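Local coordinates for protein 2-Cys Peroxiredoxin (PDB 2I81) that probably reduces hydrogen peroxide and other peroxides through a reactive cysteine thiol, as other 2-Cys peroxiredoxins do, and is caught here in its reduced state, at residues K52-L57 and R85-L90; L57-L62 and A144-D149; A74-L79 and G114-T119. All coordinates share one frame; numbering follows the deposited sequence.

In the fold
The three contacts cover the central sheet of the thioredoxin-like peroxiredoxin fold and one side of it. Strand 54-59 is common to contacts 1 and 2, whose centres lie about 11 Å apart: strand 87-93 runs parallel along one of its edges and strand 140-148 antiparallel along the other. Contact 3 sits off the sheet, its centre about 14 Å from that of contact 1, where helix 67-77 meets the loop before strand 119-122. Along the chain the segments of contact 1 alternate with those of contacts 2 and 3, and contact 3 is nested within contact 2. Tyr-58 OH lies 2.8 Å from His-118 NE2, and Asp-76 bonds the same histidine, linking helix, loop and strand 54-59.

Contact 1: residues K52-L57 and R85-L90; sequences KKYVLL and RNVELL
Tyr-54 and Val-87 open a parallel pairing that runs on through Val-55 with Glu-88, Leu-56 with Leu-89 and Leu-57 with Leu-90, the short strand axes 21° apart. Four backbone hydrogen bonds define it. Tyr-54 N gives to Asn-86 O, Glu-88 N to Tyr-54 O at 2.6 Å, Leu-56 N to Glu-88 O at 2.8 Å, and Leu-90 N to Leu-56 O; Tyr-54 and Leu-56 thus turn both N-H and C=O to strand 87-90, whereas Val-55 and Leu-57 turn theirs to strand 140-148.

Lys-53 can be followed outward across the start of the pairing. Its CB lies 3.3 Å from Asn-86 O. With CG wedged between the backbone N and the carbonyl carbon (chi1 50°) and bends at chi3 and chi4, the chain curls over the second strand; CE comes within 3.3 Å of Glu-88 OE1 and also touches Glu-88 CB. NZ turns past the carboxylate, remaining 4.3 Å from OE1, too far for a salt bridge, and instead donates to a water that in turn donates to Val-87 O. The carboxylate may still draw weakly on the ammonium.

On the face bearing Tyr-54, Leu-56 and Leu-89, Val-87 CG1 meets Tyr-54 CB at 3.6 Å, and the two leucines lie side by side with their CD2 methyls 3.8 Å apart. Phe-82 of helix 79-84 and Ile-171 and Ile-175 of helix 168-184 cover this layer, while Tyr-54 OH bonds to Glu-182. On the other face, Val-55 CG1 meets Leu-90 CD1. Asn-86, with positive phi, ends helix 79-84 in a Schellman motif just before strand 87-93. Neighbouring parallel strands 54-59 and 87-93, joined through helices 67-77 and 79-84, form a beta-alpha-beta crossover of the thioredoxin-like fold.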
loop_
_atom_site.group_PDB
_atom_site.type_symbol
_atom_site.label_atom_id
_atom_site.label_comp_id
_atom_site.label_asym_id
_atom_site.label_seq_id
_atom_site.Cartn_x
_atom_site.Cartn_y
_atom_site.Cartn_z
ATOM N N LYS A 52 -31.836 8.403 30.638
ATOM C CA LYS A 52 -33.149 8.978 30.919
ATOM C C LYS A 52 -34.295 8.098 30.430
ATOM O O LYS A 52 -35.255 7.868 31.170
ATOM C CB LYS A 52 -33.256 10.398 30.354
ATOM C CG LYS A 52 -32.266 11.371 30.977
ATOM C CD LYS A 52 -32.507 12.798 30.526
ATOM C CE LYS A 52 -31.403 13.713 31.043
ATOM N NZ LYS A 52 -31.680 15.145 30.733
ATOM N N LYS A 53 -34.194 7.602 29.195
ATOM C CA LYS A 53 -35.227 6.720 28.642
ATOM C C LYS A 53 -34.792 5.846 27.464
ATOM O O LYS A 53 -33.778 6.106 26.809
ATOM C CB LYS A 53 -36.505 7.507 28.296
ATOM C CG LYS A 53 -36.298 8.769 27.465
ATOM C CD LYS A 53 -37.380 9.814 27.747
ATOM C CE LYS A 53 -38.667 9.558 26.961
ATOM N NZ LYS A 53 -39.522 8.485 27.546
ATOM N N TYR A 54 -35.585 4.803 27.226
ATOM C CA TYR A 54 -35.389 3.874 26.120
ATOM C C TYR A 54 -35.754 4.547 24.805
ATOM O O TYR A 54 -36.618 5.425 24.768
ATOM C CB TYR A 54 -36.261 2.630 26.311
ATOM C CG TYR A 54 -36.032 1.881 27.607
ATOM C CD1 TYR A 54 -35.265 0.718 27.634
ATOM C CD2 TYR A 54 -36.593 2.327 28.806
ATOM C CE1 TYR A 54 -35.053 0.022 28.822
ATOM C CE2 TYR A 54 -36.387 1.642 29.997
ATOM C CZ TYR A 54 -35.618 0.491 29.998
ATOM O OH TYR A 54 -35.416 -0.187 31.177
ATOM N N VAL A 55 -35.091 4.136 23.729
ATOM C CA VAL A 55 -35.351 4.701 22.411
ATOM C C VAL A 55 -35.792 3.611 21.444
ATOM O O VAL A 55 -35.096 2.607 21.267
ATOM C CB VAL A 55 -34.108 5.438 21.839
ATOM C CG1 VAL A 55 -34.414 6.045 20.473
ATOM C CG2 VAL A 55 -33.626 6.519 22.797
ATOM N N LEU A 56 -36.958 3.806 20.836
ATOM C CA LEU A 56 -37.379 2.972 19.723
ATOM C C LEU A 56 -37.222 3.778 18.437
ATOM O O LEU A 56 -38.095 4.571 18.070
ATOM C CB LEU A 56 -38.819 2.477 19.905
ATOM C CG LEU A 56 -39.243 1.223 19.126
ATOM C CD1 LEU A 56 -40.370 0.503 19.847
ATOM C CD2 LEU A 56 -39.646 1.542 17.690
ATOM N N LEU A 57 -36.085 3.583 17.775
ATOM C CA LEU A 57 -35.827 4.206 16.490
ATOM C C LEU A 57 -36.424 3.309 15.417
ATOM O O LEU A 57 -36.023 2.148 15.280
ATOM C CB LEU A 57 -34.320 4.367 16.270
ATOM C CG LEU A 57 -33.770 5.598 15.539
ATOM C CD1 LEU A 57 -32.287 5.413 15.224
ATOM C CD2 LEU A 57 -34.550 5.950 14.274
ATOM N N ARG A 85 -43.993 2.635 29.306
ATOM C CA ARG A 85 -42.779 1.831 29.340
ATOM C C ARG A 85 -41.513 2.687 29.316
ATOM O O ARG A 85 -40.404 2.164 29.176
ATOM C CB ARG A 85 -42.793 0.813 28.193
ATOM C CG ARG A 85 -43.522 -0.484 28.538
ATOM C CD ARG A 85 -44.184 -1.116 27.319
ATOM N NE ARG A 85 -45.594 -0.744 27.202
ATOM C CZ ARG A 85 -46.619 -1.549 27.479
ATOM N NH1 ARG A 85 -46.410 -2.796 27.887
ATOM N NH2 ARG A 85 -47.862 -1.107 27.339
ATOM N N ASN A 86 -41.691 3.999 29.480
ATOM C CA ASN A 86 -40.600 4.976 29.438
ATOM C C ASN A 86 -39.753 4.870 28.165
ATOM O O ASN A 86 -38.522 4.933 28.219
ATOM C CB ASN A 86 -39.725 4.882 30.703
ATOM C CG ASN A 86 -38.782 6.070 30.860
ATOM O OD1 ASN A 86 -37.606 5.903 31.185
ATOM N ND2 ASN A 86 -39.296 7.274 30.627
ATOM N N VAL A 87 -40.409 4.693 27.020
ATOM C CA VAL A 87 -39.676 4.657 25.753
ATOM C C VAL A 87 -40.017 5.848 24.856
ATOM O O VAL A 87 -41.183 6.235 24.724
ATOM C CB VAL A 87 -39.802 3.290 24.987
ATOM C CG1 VAL A 87 -39.829 2.108 25.952
ATOM C CG2 VAL A 87 -41.019 3.258 24.085
ATOM N N GLU A 88 -38.980 6.437 24.269
ATOM C CA GLU A 88 -39.144 7.511 23.302
ATOM C C GLU A 88 -39.269 6.915 21.905
ATOM O O GLU A 88 -38.427 6.124 21.470
ATOM C CB GLU A 88 -37.974 8.499 23.374
ATOM C CG GLU A 88 -38.062 9.669 22.386
ATOM C CD GLU A 88 -39.058 10.748 22.797
ATOM O OE1 GLU A 88 -39.375 10.865 24.000
ATOM O OE2 GLU A 88 -39.520 11.491 21.905
ATOM N N LEU A 89 -40.335 7.310 21.218
ATOM C CA LEU A 89 -40.662 6.803 19.895
ATOM C C LEU A 89 -40.166 7.785 18.833
ATOM O O LEU A 89 -40.600 8.940 18.798
ATOM C CB LEU A 89 -42.180 6.600 19.798
ATOM C CG LEU A 89 -42.838 5.502 18.947
ATOM C CD1 LEU A 89 -43.204 6.012 17.564
ATOM C CD2 LEU A 89 -42.000 4.224 18.859
ATOM N N LEU A 90 -39.249 7.326 17.983
ATOM C CA LEU A 90 -38.652 8.175 16.950
ATOM C C LEU A 90 -38.738 7.538 15.564
ATOM O O LEU A 90 -38.152 6.481 15.321
ATOM C CB LEU A 90 -37.188 8.500 17.285
ATOM C CG LEU A 90 -36.825 9.197 18.604
ATOM C CD1 LEU A 90 -35.312 9.291 18.745
ATOM C CD2 LEU A 90 -37.454 10.582 18.708
HETATM O O HOH W 1 -42.015 7.748 26.893
#

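Contact 2: residues L57-L62 and A144-D149; sequences LYFYPL and AFVLID
Strands 57-59 and 144-148 run antiparallel, their axes at 169° and 4.8 Å apart at closest approach, with Leu-57 and Val-146 a hydrogen-bonded pair and Tyr-58 opposite Phe-145 a non-hydrogen-bonded one. Leu-57 N donates to Val-146 O, Val-146 N returns a bond of 2.8 Å to Leu-57 O, and Phe-59 N gives 2.9 Å to Ala-144 O. That last oxygen also receives the CA-H of Tyr-58, with CA 3.1 Å away.

On one face Tyr-58 CB abuts the edge of the Phe-145 ring, 3.5 Å from CE2. With CG between the backbone N and the carbonyl carbon (chi1 78°), the Tyr-58 ring leads away from strand 144-148, and its OH finds His-118. On the other face the Phe-59 ring, its CG anti to the carbonyl carbon (chi1 -62°), brings CD1 to 3.8 Å from Ala-144 CB, while Val-146 CG2 stands at the ring edge, 4.1 Å from CE1. Leu-57 CD2 rests over one face of the same ring, near its rim.

Arg-166 makes a cation-pi contact with Phe-145. Between the two strands the polar part of the pairing lies in backbone hydrogen bonds, and the side chains add apolar contact.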
loop_
_atom_site.group_PDB
_atom_site.type_symbol
_atom_site.label_atom_id
_atom_site.label_comp_id
_atom_site.label_asym_id
_atom_site.label_seq_id
_atom_site.Cartn_x
_atom_site.Cartn_y
_atom_site.Cartn_z
ATOM N N LEU A 57 -36.085 3.583 17.775
ATOM C CA LEU A 57 -35.827 4.206 16.490
ATOM C C LEU A 57 -36.424 3.309 15.417
ATOM O O LEU A 57 -36.023 2.148 15.280
ATOM C CB LEU A 57 -34.320 4.367 16.270
ATOM C CG LEU A 57 -33.770 5.598 15.539
ATOM C CD1 LEU A 57 -32.287 5.413 15.224
ATOM C CD2 LEU A 57 -34.550 5.950 14.274
ATOM N N TYR A 58 -37.389 3.833 14.665
ATOM C CA TYR A 58 -37.950 3.081 13.548
ATOM C C TYR A 58 -37.745 3.783 12.211
ATOM O O TYR A 58 -38.010 4.979 12.075
ATOM C CB TYR A 58 -39.421 2.698 13.788
ATOM C CG TYR A 58 -40.453 3.786 13.572
ATOM C CD1 TYR A 58 -40.864 4.603 14.624
ATOM C CD2 TYR A 58 -41.048 3.973 12.323
ATOM C CE1 TYR A 58 -41.822 5.593 14.431
ATOM C CE2 TYR A 58 -42.003 4.963 12.119
ATOM C CZ TYR A 58 -42.387 5.768 13.178
ATOM O OH TYR A 58 -43.333 6.747 12.986
ATOM N N PHE A 59 -37.245 3.026 11.240
ATOM C CA PHE A 59 -36.993 3.543 9.903
ATOM C C PHE A 59 -38.124 3.140 8.965
ATOM O O PHE A 59 -38.705 2.063 9.104
ATOM C CB PHE A 59 -35.663 3.011 9.355
ATOM C CG PHE A 59 -34.455 3.422 10.153
ATOM C CD1 PHE A 59 -34.001 2.638 11.212
ATOM C CD2 PHE A 59 -33.750 4.579 9.829
ATOM C CE1 PHE A 59 -32.878 3.009 11.948
ATOM C CE2 PHE A 59 -32.623 4.958 10.558
ATOM C CZ PHE A 59 -32.187 4.172 11.620
ATOM N N TYR A 60 -38.435 4.017 8.017
ATOM C CA TYR A 60 -39.350 3.701 6.927
ATOM C C TYR A 60 -38.802 4.350 5.659
ATOM O O TYR A 60 -38.188 5.415 5.736
ATOM C CB TYR A 60 -40.776 4.171 7.241
ATOM C CG TYR A 60 -40.924 5.660 7.458
ATOM C CD1 TYR A 60 -40.662 6.234 8.702
ATOM C CD2 TYR A 60 -41.342 6.494 6.422
ATOM C CE1 TYR A 60 -40.800 7.602 8.906
ATOM C CE2 TYR A 60 -41.486 7.859 6.616
ATOM C CZ TYR A 60 -41.213 8.408 7.858
ATOM O OH TYR A 60 -41.354 9.762 8.052
ATOM N N PRO A 61 -39.032 3.784 4.507
ATOM C CA PRO A 61 -38.454 4.332 3.301
ATOM C C PRO A 61 -38.804 5.768 2.935
ATOM O O PRO A 61 -37.934 6.532 2.700
ATOM C CB PRO A 61 -38.891 3.345 2.248
ATOM C CG PRO A 61 -39.897 2.609 2.816
ATOM C CD PRO A 61 -39.689 2.522 4.222
ATOM N N LEU A 62 -40.067 6.110 2.862
ATOM C CA LEU A 62 -40.488 7.287 2.162
ATOM C C LEU A 62 -41.766 7.888 2.651
ATOM O O LEU A 62 -42.705 7.219 2.885
ATOM C CB LEU A 62 -40.565 7.032 0.678
ATOM C CG LEU A 62 -39.283 7.020 -0.125
ATOM C CD1 LEU A 62 -39.482 6.683 -1.495
ATOM C CD2 LEU A 62 -38.435 8.190 -0.012
ATOM N N ALA A 144 -37.116 -0.774 9.668
ATOM C CA ALA A 144 -36.327 -1.306 10.771
ATOM C C ALA A 144 -36.764 -0.827 12.148
ATOM O O ALA A 144 -37.082 0.346 12.336
ATOM C CB ALA A 144 -34.850 -1.013 10.553
ATOM N N PHE A 145 -36.778 -1.756 13.099
ATOM C CA PHE A 145 -36.919 -1.422 14.509
ATOM C C PHE A 145 -35.569 -1.538 15.190
ATOM O O PHE A 145 -34.880 -2.550 15.054
ATOM C CB PHE A 145 -37.912 -2.354 15.207
ATOM C CG PHE A 145 -39.351 -1.956 15.042
ATOM C CD1 PHE A 145 -40.351 -2.921 15.066
ATOM C CD2 PHE A 145 -39.712 -0.624 14.857
ATOM C CE1 PHE A 145 -41.689 -2.568 14.922
ATOM C CE2 PHE A 145 -41.047 -0.261 14.708
ATOM C CZ PHE A 145 -42.037 -1.234 14.742
ATOM N N VAL A 146 -35.188 -0.490 15.912
ATOM C CA VAL A 146 -33.998 -0.533 16.748
ATOM C C VAL A 146 -34.400 -0.114 18.154
ATOM O O VAL A 146 -34.820 1.025 18.377
ATOM C CB VAL A 146 -32.866 0.386 16.219
ATOM C CG1 VAL A 146 -31.646 0.311 17.130
ATOM C CG2 VAL A 146 -32.481 0.015 14.790
ATOM N N LEU A 147 -34.287 -1.046 19.095
ATOM C CA LEU A 147 -34.590 -0.755 20.487
ATOM C C LEU A 147 -33.304 -0.527 21.272
ATOM O O LEU A 147 -32.477 -1.431 21.414
ATOM C CB LEU A 147 -35.432 -1.870 21.112
ATOM C CG LEU A 147 -36.056 -1.605 22.488
ATOM C CD1 LEU A 147 -36.873 -0.315 22.518
ATOM C CD2 LEU A 147 -36.919 -2.778 22.882
ATOM N N ILE A 148 -33.149 0.694 21.770
ATOM C CA ILE A 148 -31.956 1.093 22.500
ATOM C C ILE A 148 -32.330 1.293 23.965
ATOM O O ILE A 148 -33.280 2.019 24.272
ATOM C CB ILE A 148 -31.348 2.390 21.905
ATOM C CG1 ILE A 148 -31.084 2.217 20.403
ATOM C CG2 ILE A 148 -30.064 2.770 22.628
ATOM C CD1 ILE A 148 -31.034 3.521 19.619
ATOM N N ASP A 149 -31.598 0.638 24.865
ATOM C CA ASP A 149 -31.888 0.761 26.293
ATOM C C ASP A 149 -31.330 2.054 26.889
ATOM O O ASP A 149 -30.730 2.867 26.179
ATOM C CB ASP A 149 -31.445 -0.488 27.081
ATOM C CG ASP A 149 -29.933 -0.701 27.081
ATOM O OD1 ASP A 149 -29.165 0.260 26.857
ATOM O OD2 ASP A 149 -29.508 -1.852 27.320
#

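Contact 3: residues A74-L79 and G114-T119; sequences ALDKAL and GNIKHT
A carboxylate at the end of helix 67-77 holds the loop that leads into strand 119-122: Asp-76 projects from the last turn and meets three N-H groups of Lys-117 and His-118. Its CG is anti to the backbone N (chi1 -159°), which carries the carboxylate out to the loop. Lys-117 N donates to OD1 at 3.0 Å, arriving on the syn side but 28° out of the carboxylate plane, and more weakly to OD2.

OD2 is the busier oxygen. His-118 ND1 gives it a bond of 2.9 Å on the anti side but well out of the carboxylate plane, and His-118 N adds a weak one at 3.2 Å. The first is a His-carboxylate hydrogen bond whose two planes are turned 50° apart. Helix 67-77 lies over the sheet of the thioredoxin-like fold, and the imidazole bridges the two, its NE2 bonding to Tyr-58 OH on strand 54-59. With both ring nitrogens engaged, the imidazole's rotation is restrained.

Apolar atoms close in around this polar group. Ile-116 CD1 lies 3.6 Å above one face of the imidazole, toward its rim, and Ile-116 CB packs 3.5 Å from Asp-76 OD1. Leu-79 crosses Lys-117 at about a right angle, CD1 touching the lysine CB at 3.6 Å, while the rest of that lysine leads away from the helix.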
loop_
_atom_site.group_PDB
_atom_site.type_symbol
_atom_site.label_atom_id
_atom_site.label_comp_id
_atom_site.label_asym_id
_atom_site.label_seq_id
_atom_site.Cartn_x
_atom_site.Cartn_y
_atom_site.Cartn_z
ATOM N N ALA A 74 -50.329 3.671 13.240
ATOM C CA ALA A 74 -50.484 2.570 14.192
ATOM C C ALA A 74 -49.617 2.742 15.439
ATOM O O ALA A 74 -50.059 2.436 16.549
ATOM C CB ALA A 74 -50.198 1.234 13.527
ATOM N N LEU A 75 -48.392 3.233 15.255
ATOM C CA LEU A 75 -47.479 3.464 16.374
ATOM C C LEU A 75 -47.893 4.671 17.214
ATOM O O LEU A 75 -47.716 4.669 18.437
ATOM C CB LEU A 75 -46.037 3.623 15.879
ATOM C CG LEU A 75 -45.324 2.354 15.394
ATOM C CD1 LEU A 75 -44.195 2.703 14.438
ATOM C CD2 LEU A 75 -44.812 1.509 16.558
ATOM N N ASP A 76 -48.441 5.694 16.556
ATOM C CA ASP A 76 -48.889 6.901 17.248
ATOM C C ASP A 76 -50.138 6.646 18.093
ATOM O O ASP A 76 -50.300 7.245 19.160
ATOM C CB ASP A 76 -49.134 8.046 16.263
ATOM C CG ASP A 76 -49.097 9.407 16.935
ATOM O OD1 ASP A 76 -50.090 10.156 16.819
ATOM O OD2 ASP A 76 -48.078 9.725 17.588
ATOM N N LYS A 77 -51.016 5.765 17.610
ATOM C CA LYS A 77 -52.191 5.341 18.374
ATOM C C LYS A 77 -51.799 4.632 19.671
ATOM O O LYS A 77 -52.503 4.731 20.678
ATOM C CB LYS A 77 -53.081 4.424 17.532
ATOM C CG LYS A 77 -54.078 5.152 16.647
ATOM C CD LYS A 77 -54.844 4.170 15.770
ATOM C CE LYS A 77 -56.238 4.690 15.424
ATOM N NZ LYS A 77 -56.209 5.924 14.576
ATOM N N ALA A 78 -50.672 3.922 19.636
ATOM C CA ALA A 78 -50.183 3.174 20.792
ATOM C C ALA A 78 -49.162 3.969 21.610
ATOM O O ALA A 78 -48.446 3.402 22.439
ATOM C CB ALA A 78 -49.592 1.839 20.341
ATOM N N LEU A 79 -49.115 5.282 21.380
ATOM C CA LEU A 79 -48.134 6.164 22.018
ATOM C C LEU A 79 -48.142 6.066 23.543
ATOM O O LEU A 79 -47.082 6.081 24.172
ATOM C CB LEU A 79 -48.358 7.622 21.602
ATOM C CG LEU A 79 -47.173 8.514 21.200
ATOM C CD1 LEU A 79 -47.455 9.945 21.624
ATOM C CD2 LEU A 79 -45.824 8.061 21.769
ATOM N N GLY A 114 -51.583 12.797 9.045
ATOM C CA GLY A 114 -52.299 13.644 9.993
ATOM C C GLY A 114 -51.383 14.165 11.083
ATOM O O GLY A 114 -50.159 14.063 10.981
ATOM N N ASN A 115 -51.978 14.709 12.139
ATOM C CA ASN A 115 -51.202 15.377 13.177
ATOM C C ASN A 115 -50.692 14.425 14.265
ATOM O O ASN A 115 -51.136 14.487 15.418
ATOM C CB ASN A 115 -52.008 16.534 13.780
ATOM C CG ASN A 115 -51.123 17.628 14.351
ATOM O OD1 ASN A 115 -51.391 18.153 15.432
ATOM N ND2 ASN A 115 -50.064 17.981 13.626
ATOM N N ILE A 116 -49.759 13.550 13.885
ATOM C CA ILE A 116 -49.176 12.572 14.815
ATOM C C ILE A 116 -48.425 13.244 15.971
ATOM O O ILE A 116 -47.881 14.341 15.814
ATOM C CB ILE A 116 -48.266 11.526 14.103
ATOM C CG1 ILE A 116 -46.994 12.178 13.548
ATOM C CG2 ILE A 116 -49.039 10.784 13.011
ATOM C CD1 ILE A 116 -45.781 11.272 13.577
ATOM N N LYS A 117 -48.395 12.575 17.123
ATOM C CA LYS A 117 -47.858 13.161 18.357
ATOM C C LYS A 117 -46.358 12.951 18.596
ATOM O O LYS A 117 -45.747 13.703 19.360
ATOM C CB LYS A 117 -48.642 12.660 19.574
ATOM C CG LYS A 117 -50.023 13.283 19.751
ATOM C CD LYS A 117 -50.746 12.723 20.979
ATOM C CE LYS A 117 -50.221 13.315 22.288
ATOM N NZ LYS A 117 -50.572 14.756 22.448
ATOM N N HIS A 118 -45.768 11.935 17.968
ATOM C CA HIS A 118 -44.352 11.637 18.202
ATOM C C HIS A 118 -43.418 12.280 17.175
ATOM O O HIS A 118 -43.853 12.725 16.110
ATOM C CB HIS A 118 -44.106 10.126 18.320
ATOM C CG HIS A 118 -44.255 9.381 17.031
ATOM N ND1 HIS A 118 -45.451 8.833 16.623
ATOM C CD2 HIS A 118 -43.355 9.086 16.063
ATOM C CE1 HIS A 118 -45.284 8.234 15.458
ATOM N NE2 HIS A 118 -44.021 8.374 15.096
ATOM N N THR A 119 -42.133 12.310 17.517
ATOM C CA THR A 119 -41.112 13.014 16.746
ATOM C C THR A 119 -40.710 12.255 15.477
ATOM O O THR A 119 -40.555 11.032 15.496
ATOM C CB THR A 119 -39.866 13.284 17.627
ATOM O OG1 THR A 119 -40.266 13.932 18.842
ATOM C CG2 THR A 119 -38.851 14.159 16.907
#